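4-hydroxybenzoyl-CoA thioesterase (Pseudomonas sp. CBS3, PDB 1LO7) hydrolyses 4-hydroxybenzoyl-CoA to 4-hydroxybenzoate and coenzyme A, the last step in converting 4-chlorobenzoate to 4-hydroxybenzoate. Local coordinates at residues V62-S67 against A113-V118; A33-Y38 against F92-S97. One frame throughout, in Å; residues are numbered along the deposited sequence.

Contact 1. Residues V62-S67 against A113-V118; sequences VSCNAS and ADEIRV. With 4CO (4-hydroxyphenacyl coenzyme A), chain B; EDO (1,2-ethanediol), chain D.
A classic beta bulge interrupts the antiparallel pairing: Val62 and Ser63 both donate their backbone N-H to Ile116 O. Val62 N makes the shorter, straighter bond (2.8 Å, 174°), nearly in line with the C=O; Ser63 N (3.3 Å, 153°) uses a lone pair in the carbonyl plane. From the bulge onward, Ser63/Ile116 and Asn65/Asp114 alternate as hydrogen-bonded pairs with the non-hydrogen-bonded Cys64/Glu115 and Ala66/Ala113. Val62 CG2 nestles against Ile116 CG2 at 3.7 Å. Val62 and Ser63 lie over one face of the coenzyme A adenine, with Val62 CB 3.6 Å from N7A and Ser63 CB 3.6 Å from N1A, while Ile116 CD1 comes in beside C2A. On the other face of the sheet, Cys64 SG rests on Ala113 CB. Here too, Arg117 grips Glu115 side-on: NE and NH2 both meet OE1 at 2.8 Å from above the same side of the carboxylate. The Arg117 guanidinium edge meets the hydroxyphenacyl ring, NH1 lying 3.6 Å from C6B. Strand 62-67 continues the sheet into the second subunit. The strand pair thus offers the adenine an apolar bed and, on the opposite sheet face, a guanidinium held by Glu115, Asp32 and Thr59 beside the hydroxyphenacyl ring.

Contact 2. Residues A33-Y38 against F92-S97; sequences AASRNY and FVQRHS
The helix segment 33-38 crosses the strand segment 92-97 at 117°, their axes 9.7 Å apart, and the backbones come nearest at Ser35 and Gln94, whose CA atoms are 7.5 Å apart. Three helix side chains, Ala34, Ser35 and Tyr38, meet just two from the strand, Gln94 and His96. Gln94 does most of the reaching: its CG lies anti to the backbone N (chi1 -163°) and the chain stays extended beyond it, carrying the amide across to the helix. There Gln94 CD stands 3.6 Å from Ser35 OG and 3.9 Å from Ser35 CA. The same amide passes alongside Tyr38 near CD2, the two side chains running in opposite directions with ring and amide planes almost perpendicular (87°). Were Gln94 replaced by an alanine, Ser35 OG would probably lose its polar neighbour across the contact and the Tyr38 ring would be left with a gap along its flank. His96 fills the adjoining position, two residues further along the same face of the strand. His96 CE1 points at the helix backbone, 3.7 Å from Ser35 N, with Ser35 CA in the ring plane at its edge, and His96 ND1 lies 4.0 Å from Ala34 CB. Both imidazole nitrogens are engaged, ND1 with Thr82 OG1 and NE2 with Glu115 OE1, which fixes the rotation of the ring. This is the centre of the hot dog fold, the long helix 25-41 lying in the curved antiparallel sheet. Strands 77-87 and 107-123 flank strand 91-101 in that sheet and also touch the helix, Ala34 meeting Thr82 and Ser35 meeting Glu115 and Arg117; the far side of the helix faces the third subunit, where Arg36 forms salt bridges with Asp75 and Glu12 of that chain.

How the contacts relate
Contact 1 joins two sheet strands by backbone hydrogen bonds, whereas contact 2 packs the central helix on the sheet through side chains. Strands 107-123 and 91-101 are neighbours, so the two touch directly: Asp114 bridges to Arg95 on the face turned away from the helix, while Glu115 and Arg117 lie on the helix side beside His96, Ser35 and Gln94. Contact 2 is wholly buried near the chain's centre. Contact 1 is mostly buried too, but Asn65 is exposed; Val62, Ser63, Ile116, Arg117 and Val118 line the ligand pocket, and strand 62-67 pairs with the second subunit. Polar chemistry differs accordingly: charged and ligand-facing groups in contact 1, largely neutral, closely fitted side chains in contact 2.

Contact 1. Residues V62-S67 against A113-V118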
loop_
_atom_site.group_PDB
_atom_site.type_symbol
_atom_site.label_atom_id
_atom_site.label_comp_id
_atom_site.label_asym_id
_atom_site.label_seq_id
_atom_site.Cartn_x
_atom_site.Cartn_y
_atom_site.Cartn_z
ATOM N N VAL A 62 6.847 -15.317 10.734
ATOM C CA VAL A 62 7.992 -16.144 10.347
ATOM C C VAL A 62 7.648 -17.085 9.190
ATOM O O VAL A 62 8.514 -17.537 8.434
ATOM C CB VAL A 62 8.682 -16.900 11.473
ATOM C CG1 VAL A 62 9.198 -15.871 12.488
ATOM C CG2 VAL A 62 7.723 -17.819 12.234
ATOM N N SER A 63 6.370 -17.384 9.032
ATOM C CA SER A 63 6.000 -18.271 7.953
ATOM C C SER A 63 4.543 -18.121 7.578
ATOM O O SER A 63 3.726 -17.720 8.392
ATOM C CB SER A 63 6.275 -19.699 8.392
ATOM O OG SER A 63 5.947 -20.576 7.335
ATOM N N CYS A 64 4.175 -18.438 6.358
ATOM C CA CYS A 64 2.761 -18.333 6.014
ATOM C C CYS A 64 2.357 -19.355 4.947
ATOM O O CYS A 64 3.104 -19.643 4.033
ATOM C CB CYS A 64 2.358 -16.959 5.437
ATOM S SG CYS A 64 0.543 -16.879 5.091
ATOM N N ASN A 65 1.157 -19.886 5.049
ATOM C CA ASN A 65 0.645 -20.793 4.038
ATOM C C ASN A 65 -0.722 -20.252 3.731
ATOM O O ASN A 65 -1.595 -20.261 4.588
ATOM C CB ASN A 65 0.565 -22.284 4.486
ATOM C CG ASN A 65 0.054 -23.166 3.353
ATOM O OD1 ASN A 65 -0.645 -22.733 2.417
ATOM N ND2 ASN A 65 0.419 -24.438 3.440
ATOM N N ALA A 66 -0.903 -19.775 2.523
ATOM C CA ALA A 66 -2.146 -19.192 2.099
ATOM C C ALA A 66 -2.694 -19.817 0.814
ATOM O O ALA A 66 -1.961 -20.247 -0.067
ATOM C CB ALA A 66 -1.881 -17.715 1.798
ATOM N N SER A 67 -4.014 -19.809 0.725
ATOM C CA SER A 67 -4.704 -20.291 -0.463
ATOM C C SER A 67 -5.790 -19.309 -0.834
ATOM O O SER A 67 -6.485 -18.768 0.024
ATOM C CB SER A 67 -5.242 -21.693 -0.271
ATOM O OG SER A 67 -4.162 -22.546 0.063
ATOM N N ALA A 113 -5.509 -18.394 5.407
ATOM C CA ALA A 113 -4.090 -18.399 5.612
ATOM C C ALA A 113 -3.763 -18.877 7.034
ATOM O O ALA A 113 -4.490 -18.551 7.978
ATOM C CB ALA A 113 -3.474 -17.001 5.426
ATOM N N ASP A 114 -2.687 -19.662 7.145
ATOM C CA ASP A 114 -2.186 -20.115 8.420
ATOM C C ASP A 114 -0.872 -19.368 8.541
ATOM O O ASP A 114 0.081 -19.611 7.776
ATOM C CB ASP A 114 -1.903 -21.602 8.485
ATOM C CG ASP A 114 -3.177 -22.349 8.702
ATOM O OD1 ASP A 114 -4.193 -21.821 9.072
ATOM O OD2 ASP A 114 -3.091 -23.622 8.458
ATOM N N GLU A 115 -0.822 -18.437 9.498
ATOM C CA GLU A 115 0.368 -17.638 9.751
ATOM C C GLU A 115 1.097 -18.154 10.972
ATOM O O GLU A 115 0.453 -18.471 11.970
ATOM C CB GLU A 115 0.007 -16.138 10.041
ATOM C CG GLU A 115 -0.667 -15.430 8.843
ATOM C CD GLU A 115 -0.958 -13.992 9.175
ATOM O OE1 GLU A 115 -1.292 -13.619 10.270
ATOM O OE2 GLU A 115 -0.852 -13.182 8.147
ATOM N N ILE A 116 2.412 -18.197 10.884
ATOM C CA ILE A 116 3.198 -18.608 12.026
ATOM C C ILE A 116 3.893 -17.342 12.502
ATOM O O ILE A 116 4.639 -16.716 11.757
ATOM C CB ILE A 116 4.196 -19.719 11.759
ATOM C CG1 ILE A 116 3.436 -20.955 11.188
ATOM C CG2 ILE A 116 4.917 -20.019 13.085
ATOM C CD1 ILE A 116 4.283 -22.234 11.110
ATOM N N ARG A 117 3.617 -16.929 13.741
ATOM C CA ARG A 117 4.220 -15.724 14.256
ATOM C C ARG A 117 4.864 -15.984 15.608
ATOM O O ARG A 117 4.751 -17.086 16.199
ATOM C CB ARG A 117 3.107 -14.684 14.444
ATOM C CG ARG A 117 2.562 -14.080 13.130
ATOM C CD ARG A 117 1.299 -13.279 13.401
ATOM N NE ARG A 117 0.608 -12.755 12.205
ATOM C CZ ARG A 117 0.772 -11.515 11.741
ATOM N NH1 ARG A 117 1.630 -10.627 12.295
ATOM N NH2 ARG A 117 0.040 -11.163 10.679
ATOM N N VAL A 118 5.529 -14.947 16.107
ATOM C CA VAL A 118 6.169 -15.041 17.418
ATOM C C VAL A 118 6.071 -13.717 18.071
ATOM O O VAL A 118 5.973 -12.702 17.386
ATOM C CB VAL A 118 7.644 -15.318 17.298
ATOM C CG1 VAL A 118 7.890 -16.655 16.623
ATOM C CG2 VAL A 118 8.378 -14.173 16.598
HETATM N N1A 4CO B . 8.451 -22.100 9.939
HETATM C C2A 4CO B . 7.946 -22.454 11.160
HETATM N N3A 4CO B . 8.314 -22.009 12.333
HETATM C C4A 4CO B . 9.295 -21.086 12.241
HETATM C C5A 4CO B . 9.908 -20.643 11.082
HETATM C C6A 4CO B . 9.445 -21.180 9.871
HETATM N N6A 4CO B . 9.939 -20.833 8.702
HETATM N N7A 4CO B . 10.895 -19.704 11.367
HETATM C C8A 4CO B . 10.878 -19.598 12.702
HETATM N N9A 4CO B . 9.949 -20.426 13.275
HETATM C C1D 4CO B . 9.702 -20.655 14.702
HETATM C C2D 4CO B . 10.839 -21.436 15.353
HETATM O O2D 4CO B . 10.743 -22.836 15.081
HETATM C C3D 4CO B . 10.529 -21.154 16.813
HETATM O O3D 4CO B . 9.324 -21.772 17.186
HETATM P P3D 4CO B . 9.198 -22.641 18.501
HETATM O O7A 4CO B . 9.686 -23.963 18.169
HETATM O O8A 4CO B . 9.970 -22.026 19.584
HETATM O O9A 4CO B . 7.690 -22.679 18.874
HETATM C C4D 4CO B . 10.214 -19.665 16.706
HETATM O O4D 4CO B . 9.798 -19.437 15.325
HETATM C C5D 4CO B . 11.282 -18.703 17.136
HETATM O O5D 4CO B . 12.347 -18.786 16.184
HETATM P P1A 4CO B . 13.830 -18.932 16.727
HETATM O O1A 4CO B . 14.603 -19.209 15.507
HETATM O O2A 4CO B . 13.956 -19.971 17.724
HETATM O O3A 4CO B . 14.253 -17.636 17.404
HETATM P P2A 4CO B . 14.982 -16.329 16.826
HETATM O O4A 4CO B . 14.936 -15.327 17.912
HETATM O O5A 4CO B . 16.372 -16.672 16.532
HETATM O O6A 4CO B . 14.406 -15.859 15.358
HETATM C CBP 4CO B . 13.130 -14.166 14.369
HETATM C CCP 4CO B . 13.092 -15.368 15.317
HETATM C CDP 4CO B . 14.133 -13.106 14.856
HETATM C CEP 4CO B . 11.729 -13.596 14.198
HETATM C CAP 4CO B . 13.760 -14.545 13.019
HETATM O OAP 4CO B . 13.040 -15.627 12.425
HETATM C C9P 4CO B . 13.527 -13.448 11.983
HETATM O O9P 4CO B . 14.044 -12.359 12.120
HETATM N N8P 4CO B . 12.600 -13.733 10.905
HETATM C C7P 4CO B . 12.274 -12.540 10.116
HETATM C C6P 4CO B . 11.028 -11.819 10.652
HETATM C C5P 4CO B . 10.540 -10.825 9.593
HETATM O O5P 4CO B . 11.259 -9.944 9.133
HETATM N N4P 4CO B . 9.158 -11.030 9.227
HETATM C C3P 4CO B . 8.670 -10.197 8.138
HETATM C C2P 4CO B . 8.425 -8.780 8.587
HETATM S S1P 4CO B . 7.811 -8.625 10.264
HETATM O O1B 4CO B . 5.065 -7.124 9.328
HETATM C C1B 4CO B . 5.683 -7.040 10.374
HETATM C C2B 4CO B . 4.963 -7.113 11.651
HETATM C C3B 4CO B . 5.695 -6.998 12.858
HETATM C C4B 4CO B . 5.023 -7.044 14.077
HETATM C C5B 4CO B . 3.619 -7.174 14.095
HETATM O O2B 4CO B . 2.912 -7.156 15.316
HETATM C C6B 4CO B . 2.899 -7.313 12.876
HETATM C C7B 4CO B . 3.578 -7.280 11.643
HETATM C CB 4CO B . 7.161 -6.910 10.382
HETATM C C1 EDO D . -4.922 -23.476 4.730
HETATM O O1 EDO D . -5.156 -24.556 3.839
HETATM C C2 EDO D . -4.270 -22.341 3.982
HETATM O O2 EDO D . -3.667 -22.811 2.782
#

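Contact 2. Residues A33-Y38 against F92-S97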
loop_
_atom_site.group_PDB
_atom_site.type_symbol
_atom_site.label_atom_id
_atom_site.label_comp_id
_atom_site.label_asym_id
_atom_site.label_seq_id
_atom_site.Cartn_x
_atom_site.Cartn_y
_atom_site.Cartn_z
ATOM N N ALA A 33 -4.086 -6.963 10.034
ATOM C CA ALA A 33 -4.963 -6.198 10.920
ATOM C C ALA A 33 -5.803 -7.178 11.738
ATOM O O ALA A 33 -6.064 -6.994 12.936
ATOM C CB ALA A 33 -5.887 -5.295 10.086
ATOM N N ALA A 34 -6.250 -8.267 11.077
ATOM C CA ALA A 34 -7.079 -9.238 11.817
ATOM C C ALA A 34 -6.239 -9.924 12.916
ATOM O O ALA A 34 -6.720 -10.265 13.975
ATOM C CB ALA A 34 -7.641 -10.297 10.877
ATOM N N SER A 35 -4.954 -10.160 12.648
ATOM C CA SER A 35 -4.068 -10.798 13.647
ATOM C C SER A 35 -3.968 -9.959 14.932
ATOM O O SER A 35 -4.036 -10.451 16.070
ATOM C CB SER A 35 -2.659 -10.940 13.042
ATOM O OG SER A 35 -1.691 -11.304 14.032
ATOM N N ARG A 36 -3.775 -8.657 14.728
ATOM C CA ARG A 36 -3.614 -7.744 15.847
ATOM C C ARG A 36 -4.948 -7.533 16.534
ATOM O O ARG A 36 -5.004 -7.414 17.764
ATOM C CB ARG A 36 -3.058 -6.410 15.381
ATOM C CG ARG A 36 -2.384 -5.647 16.523
ATOM C CD ARG A 36 -1.759 -4.345 16.029
ATOM N NE ARG A 36 -2.789 -3.399 15.522
ATOM C CZ ARG A 36 -3.517 -2.585 16.297
ATOM N NH1 ARG A 36 -3.375 -2.516 17.610
ATOM N NH2 ARG A 36 -4.423 -1.803 15.719
ATOM N N ASN A 37 -6.009 -7.452 15.720
ATOM C CA ASN A 37 -7.355 -7.268 16.243
ATOM C C ASN A 37 -7.707 -8.413 17.209
ATOM O O ASN A 37 -8.407 -8.238 18.241
ATOM C CB ASN A 37 -8.380 -7.217 15.073
ATOM C CG ASN A 37 -9.821 -7.056 15.611
ATOM O OD1 ASN A 37 -10.203 -5.948 16.075
ATOM N ND2 ASN A 37 -10.598 -8.128 15.583
ATOM N N TYR A 38 -7.233 -9.624 16.849
ATOM C CA TYR A 38 -7.490 -10.800 17.693
ATOM C C TYR A 38 -6.898 -10.559 19.060
ATOM O O TYR A 38 -7.562 -10.695 20.067
ATOM C CB TYR A 38 -6.793 -12.020 17.062
ATOM C CG TYR A 38 -6.823 -13.249 17.927
ATOM C CD1 TYR A 38 -7.918 -14.120 17.906
ATOM C CD2 TYR A 38 -5.740 -13.543 18.756
ATOM C CE1 TYR A 38 -7.939 -15.267 18.705
ATOM C CE2 TYR A 38 -5.736 -14.683 19.564
ATOM C CZ TYR A 38 -6.841 -15.534 19.532
ATOM O OH TYR A 38 -6.801 -16.640 20.342
ATOM N N PHE A 92 3.486 -19.497 17.365
ATOM C CA PHE A 92 2.098 -19.906 17.425
ATOM C C PHE A 92 1.558 -19.855 15.985
ATOM O O PHE A 92 2.070 -19.100 15.135
ATOM C CB PHE A 92 1.290 -19.049 18.423
ATOM C CG PHE A 92 1.274 -17.565 18.069
ATOM C CD1 PHE A 92 2.197 -16.675 18.641
ATOM C CD2 PHE A 92 0.350 -17.040 17.150
ATOM C CE1 PHE A 92 2.208 -15.314 18.312
ATOM C CE2 PHE A 92 0.344 -15.678 16.819
ATOM C CZ PHE A 92 1.272 -14.804 17.405
ATOM N N VAL A 93 0.546 -20.647 15.741
ATOM C CA VAL A 93 -0.052 -20.714 14.426
ATOM C C VAL A 93 -1.360 -19.994 14.550
ATOM O O VAL A 93 -2.195 -20.360 15.371
ATOM C CB VAL A 93 -0.286 -22.178 13.982
ATOM C CG1 VAL A 93 -0.981 -22.186 12.610
ATOM C CG2 VAL A 93 1.007 -23.025 13.918
ATOM N N GLN A 94 -1.506 -18.940 13.741
ATOM C CA GLN A 94 -2.718 -18.146 13.735
ATOM C C GLN A 94 -3.432 -18.378 12.382
ATOM O O GLN A 94 -2.878 -18.118 11.311
ATOM C CB GLN A 94 -2.417 -16.633 13.939
ATOM C CG GLN A 94 -3.639 -15.808 14.345
ATOM C CD GLN A 94 -3.228 -14.414 14.830
ATOM O OE1 GLN A 94 -3.867 -13.825 15.719
ATOM N NE2 GLN A 94 -2.155 -13.889 14.274
ATOM N N ARG A 95 -4.641 -18.882 12.466
ATOM C CA ARG A 95 -5.410 -19.172 11.269
ATOM C C ARG A 95 -6.443 -18.090 10.999
ATOM O O ARG A 95 -7.120 -17.596 11.923
ATOM C CB ARG A 95 -6.131 -20.528 11.408
ATOM C CG ARG A 95 -7.173 -20.736 10.274
ATOM C CD ARG A 95 -7.615 -22.186 10.139
ATOM N NE ARG A 95 -6.498 -23.016 9.713
ATOM C CZ ARG A 95 -6.598 -24.325 9.528
ATOM N NH1 ARG A 95 -7.739 -24.979 9.732
ATOM N NH2 ARG A 95 -5.535 -24.985 9.140
ATOM N N HIS A 96 -6.563 -17.729 9.702
ATOM C CA HIS A 96 -7.527 -16.736 9.284
ATOM C C HIS A 96 -8.376 -17.275 8.133
ATOM O O HIS A 96 -7.819 -17.767 7.150
ATOM C CB HIS A 96 -6.892 -15.446 8.788
ATOM C CG HIS A 96 -5.842 -14.839 9.650
ATOM N ND1 HIS A 96 -6.169 -13.989 10.670
ATOM C CD2 HIS A 96 -4.496 -14.933 9.563
ATOM C CE1 HIS A 96 -5.028 -13.592 11.210
ATOM N NE2 HIS A 96 -4.000 -14.168 10.577
ATOM N N SER A 97 -9.701 -17.211 8.265
ATOM C CA SER A 97 -10.591 -17.651 7.189
ATOM C C SER A 97 -11.346 -16.421 6.696
ATOM O O SER A 97 -11.985 -15.711 7.496
ATOM C CB SER A 97 -11.536 -18.724 7.661
ATOM O OG SER A 97 -10.722 -19.785 8.166
#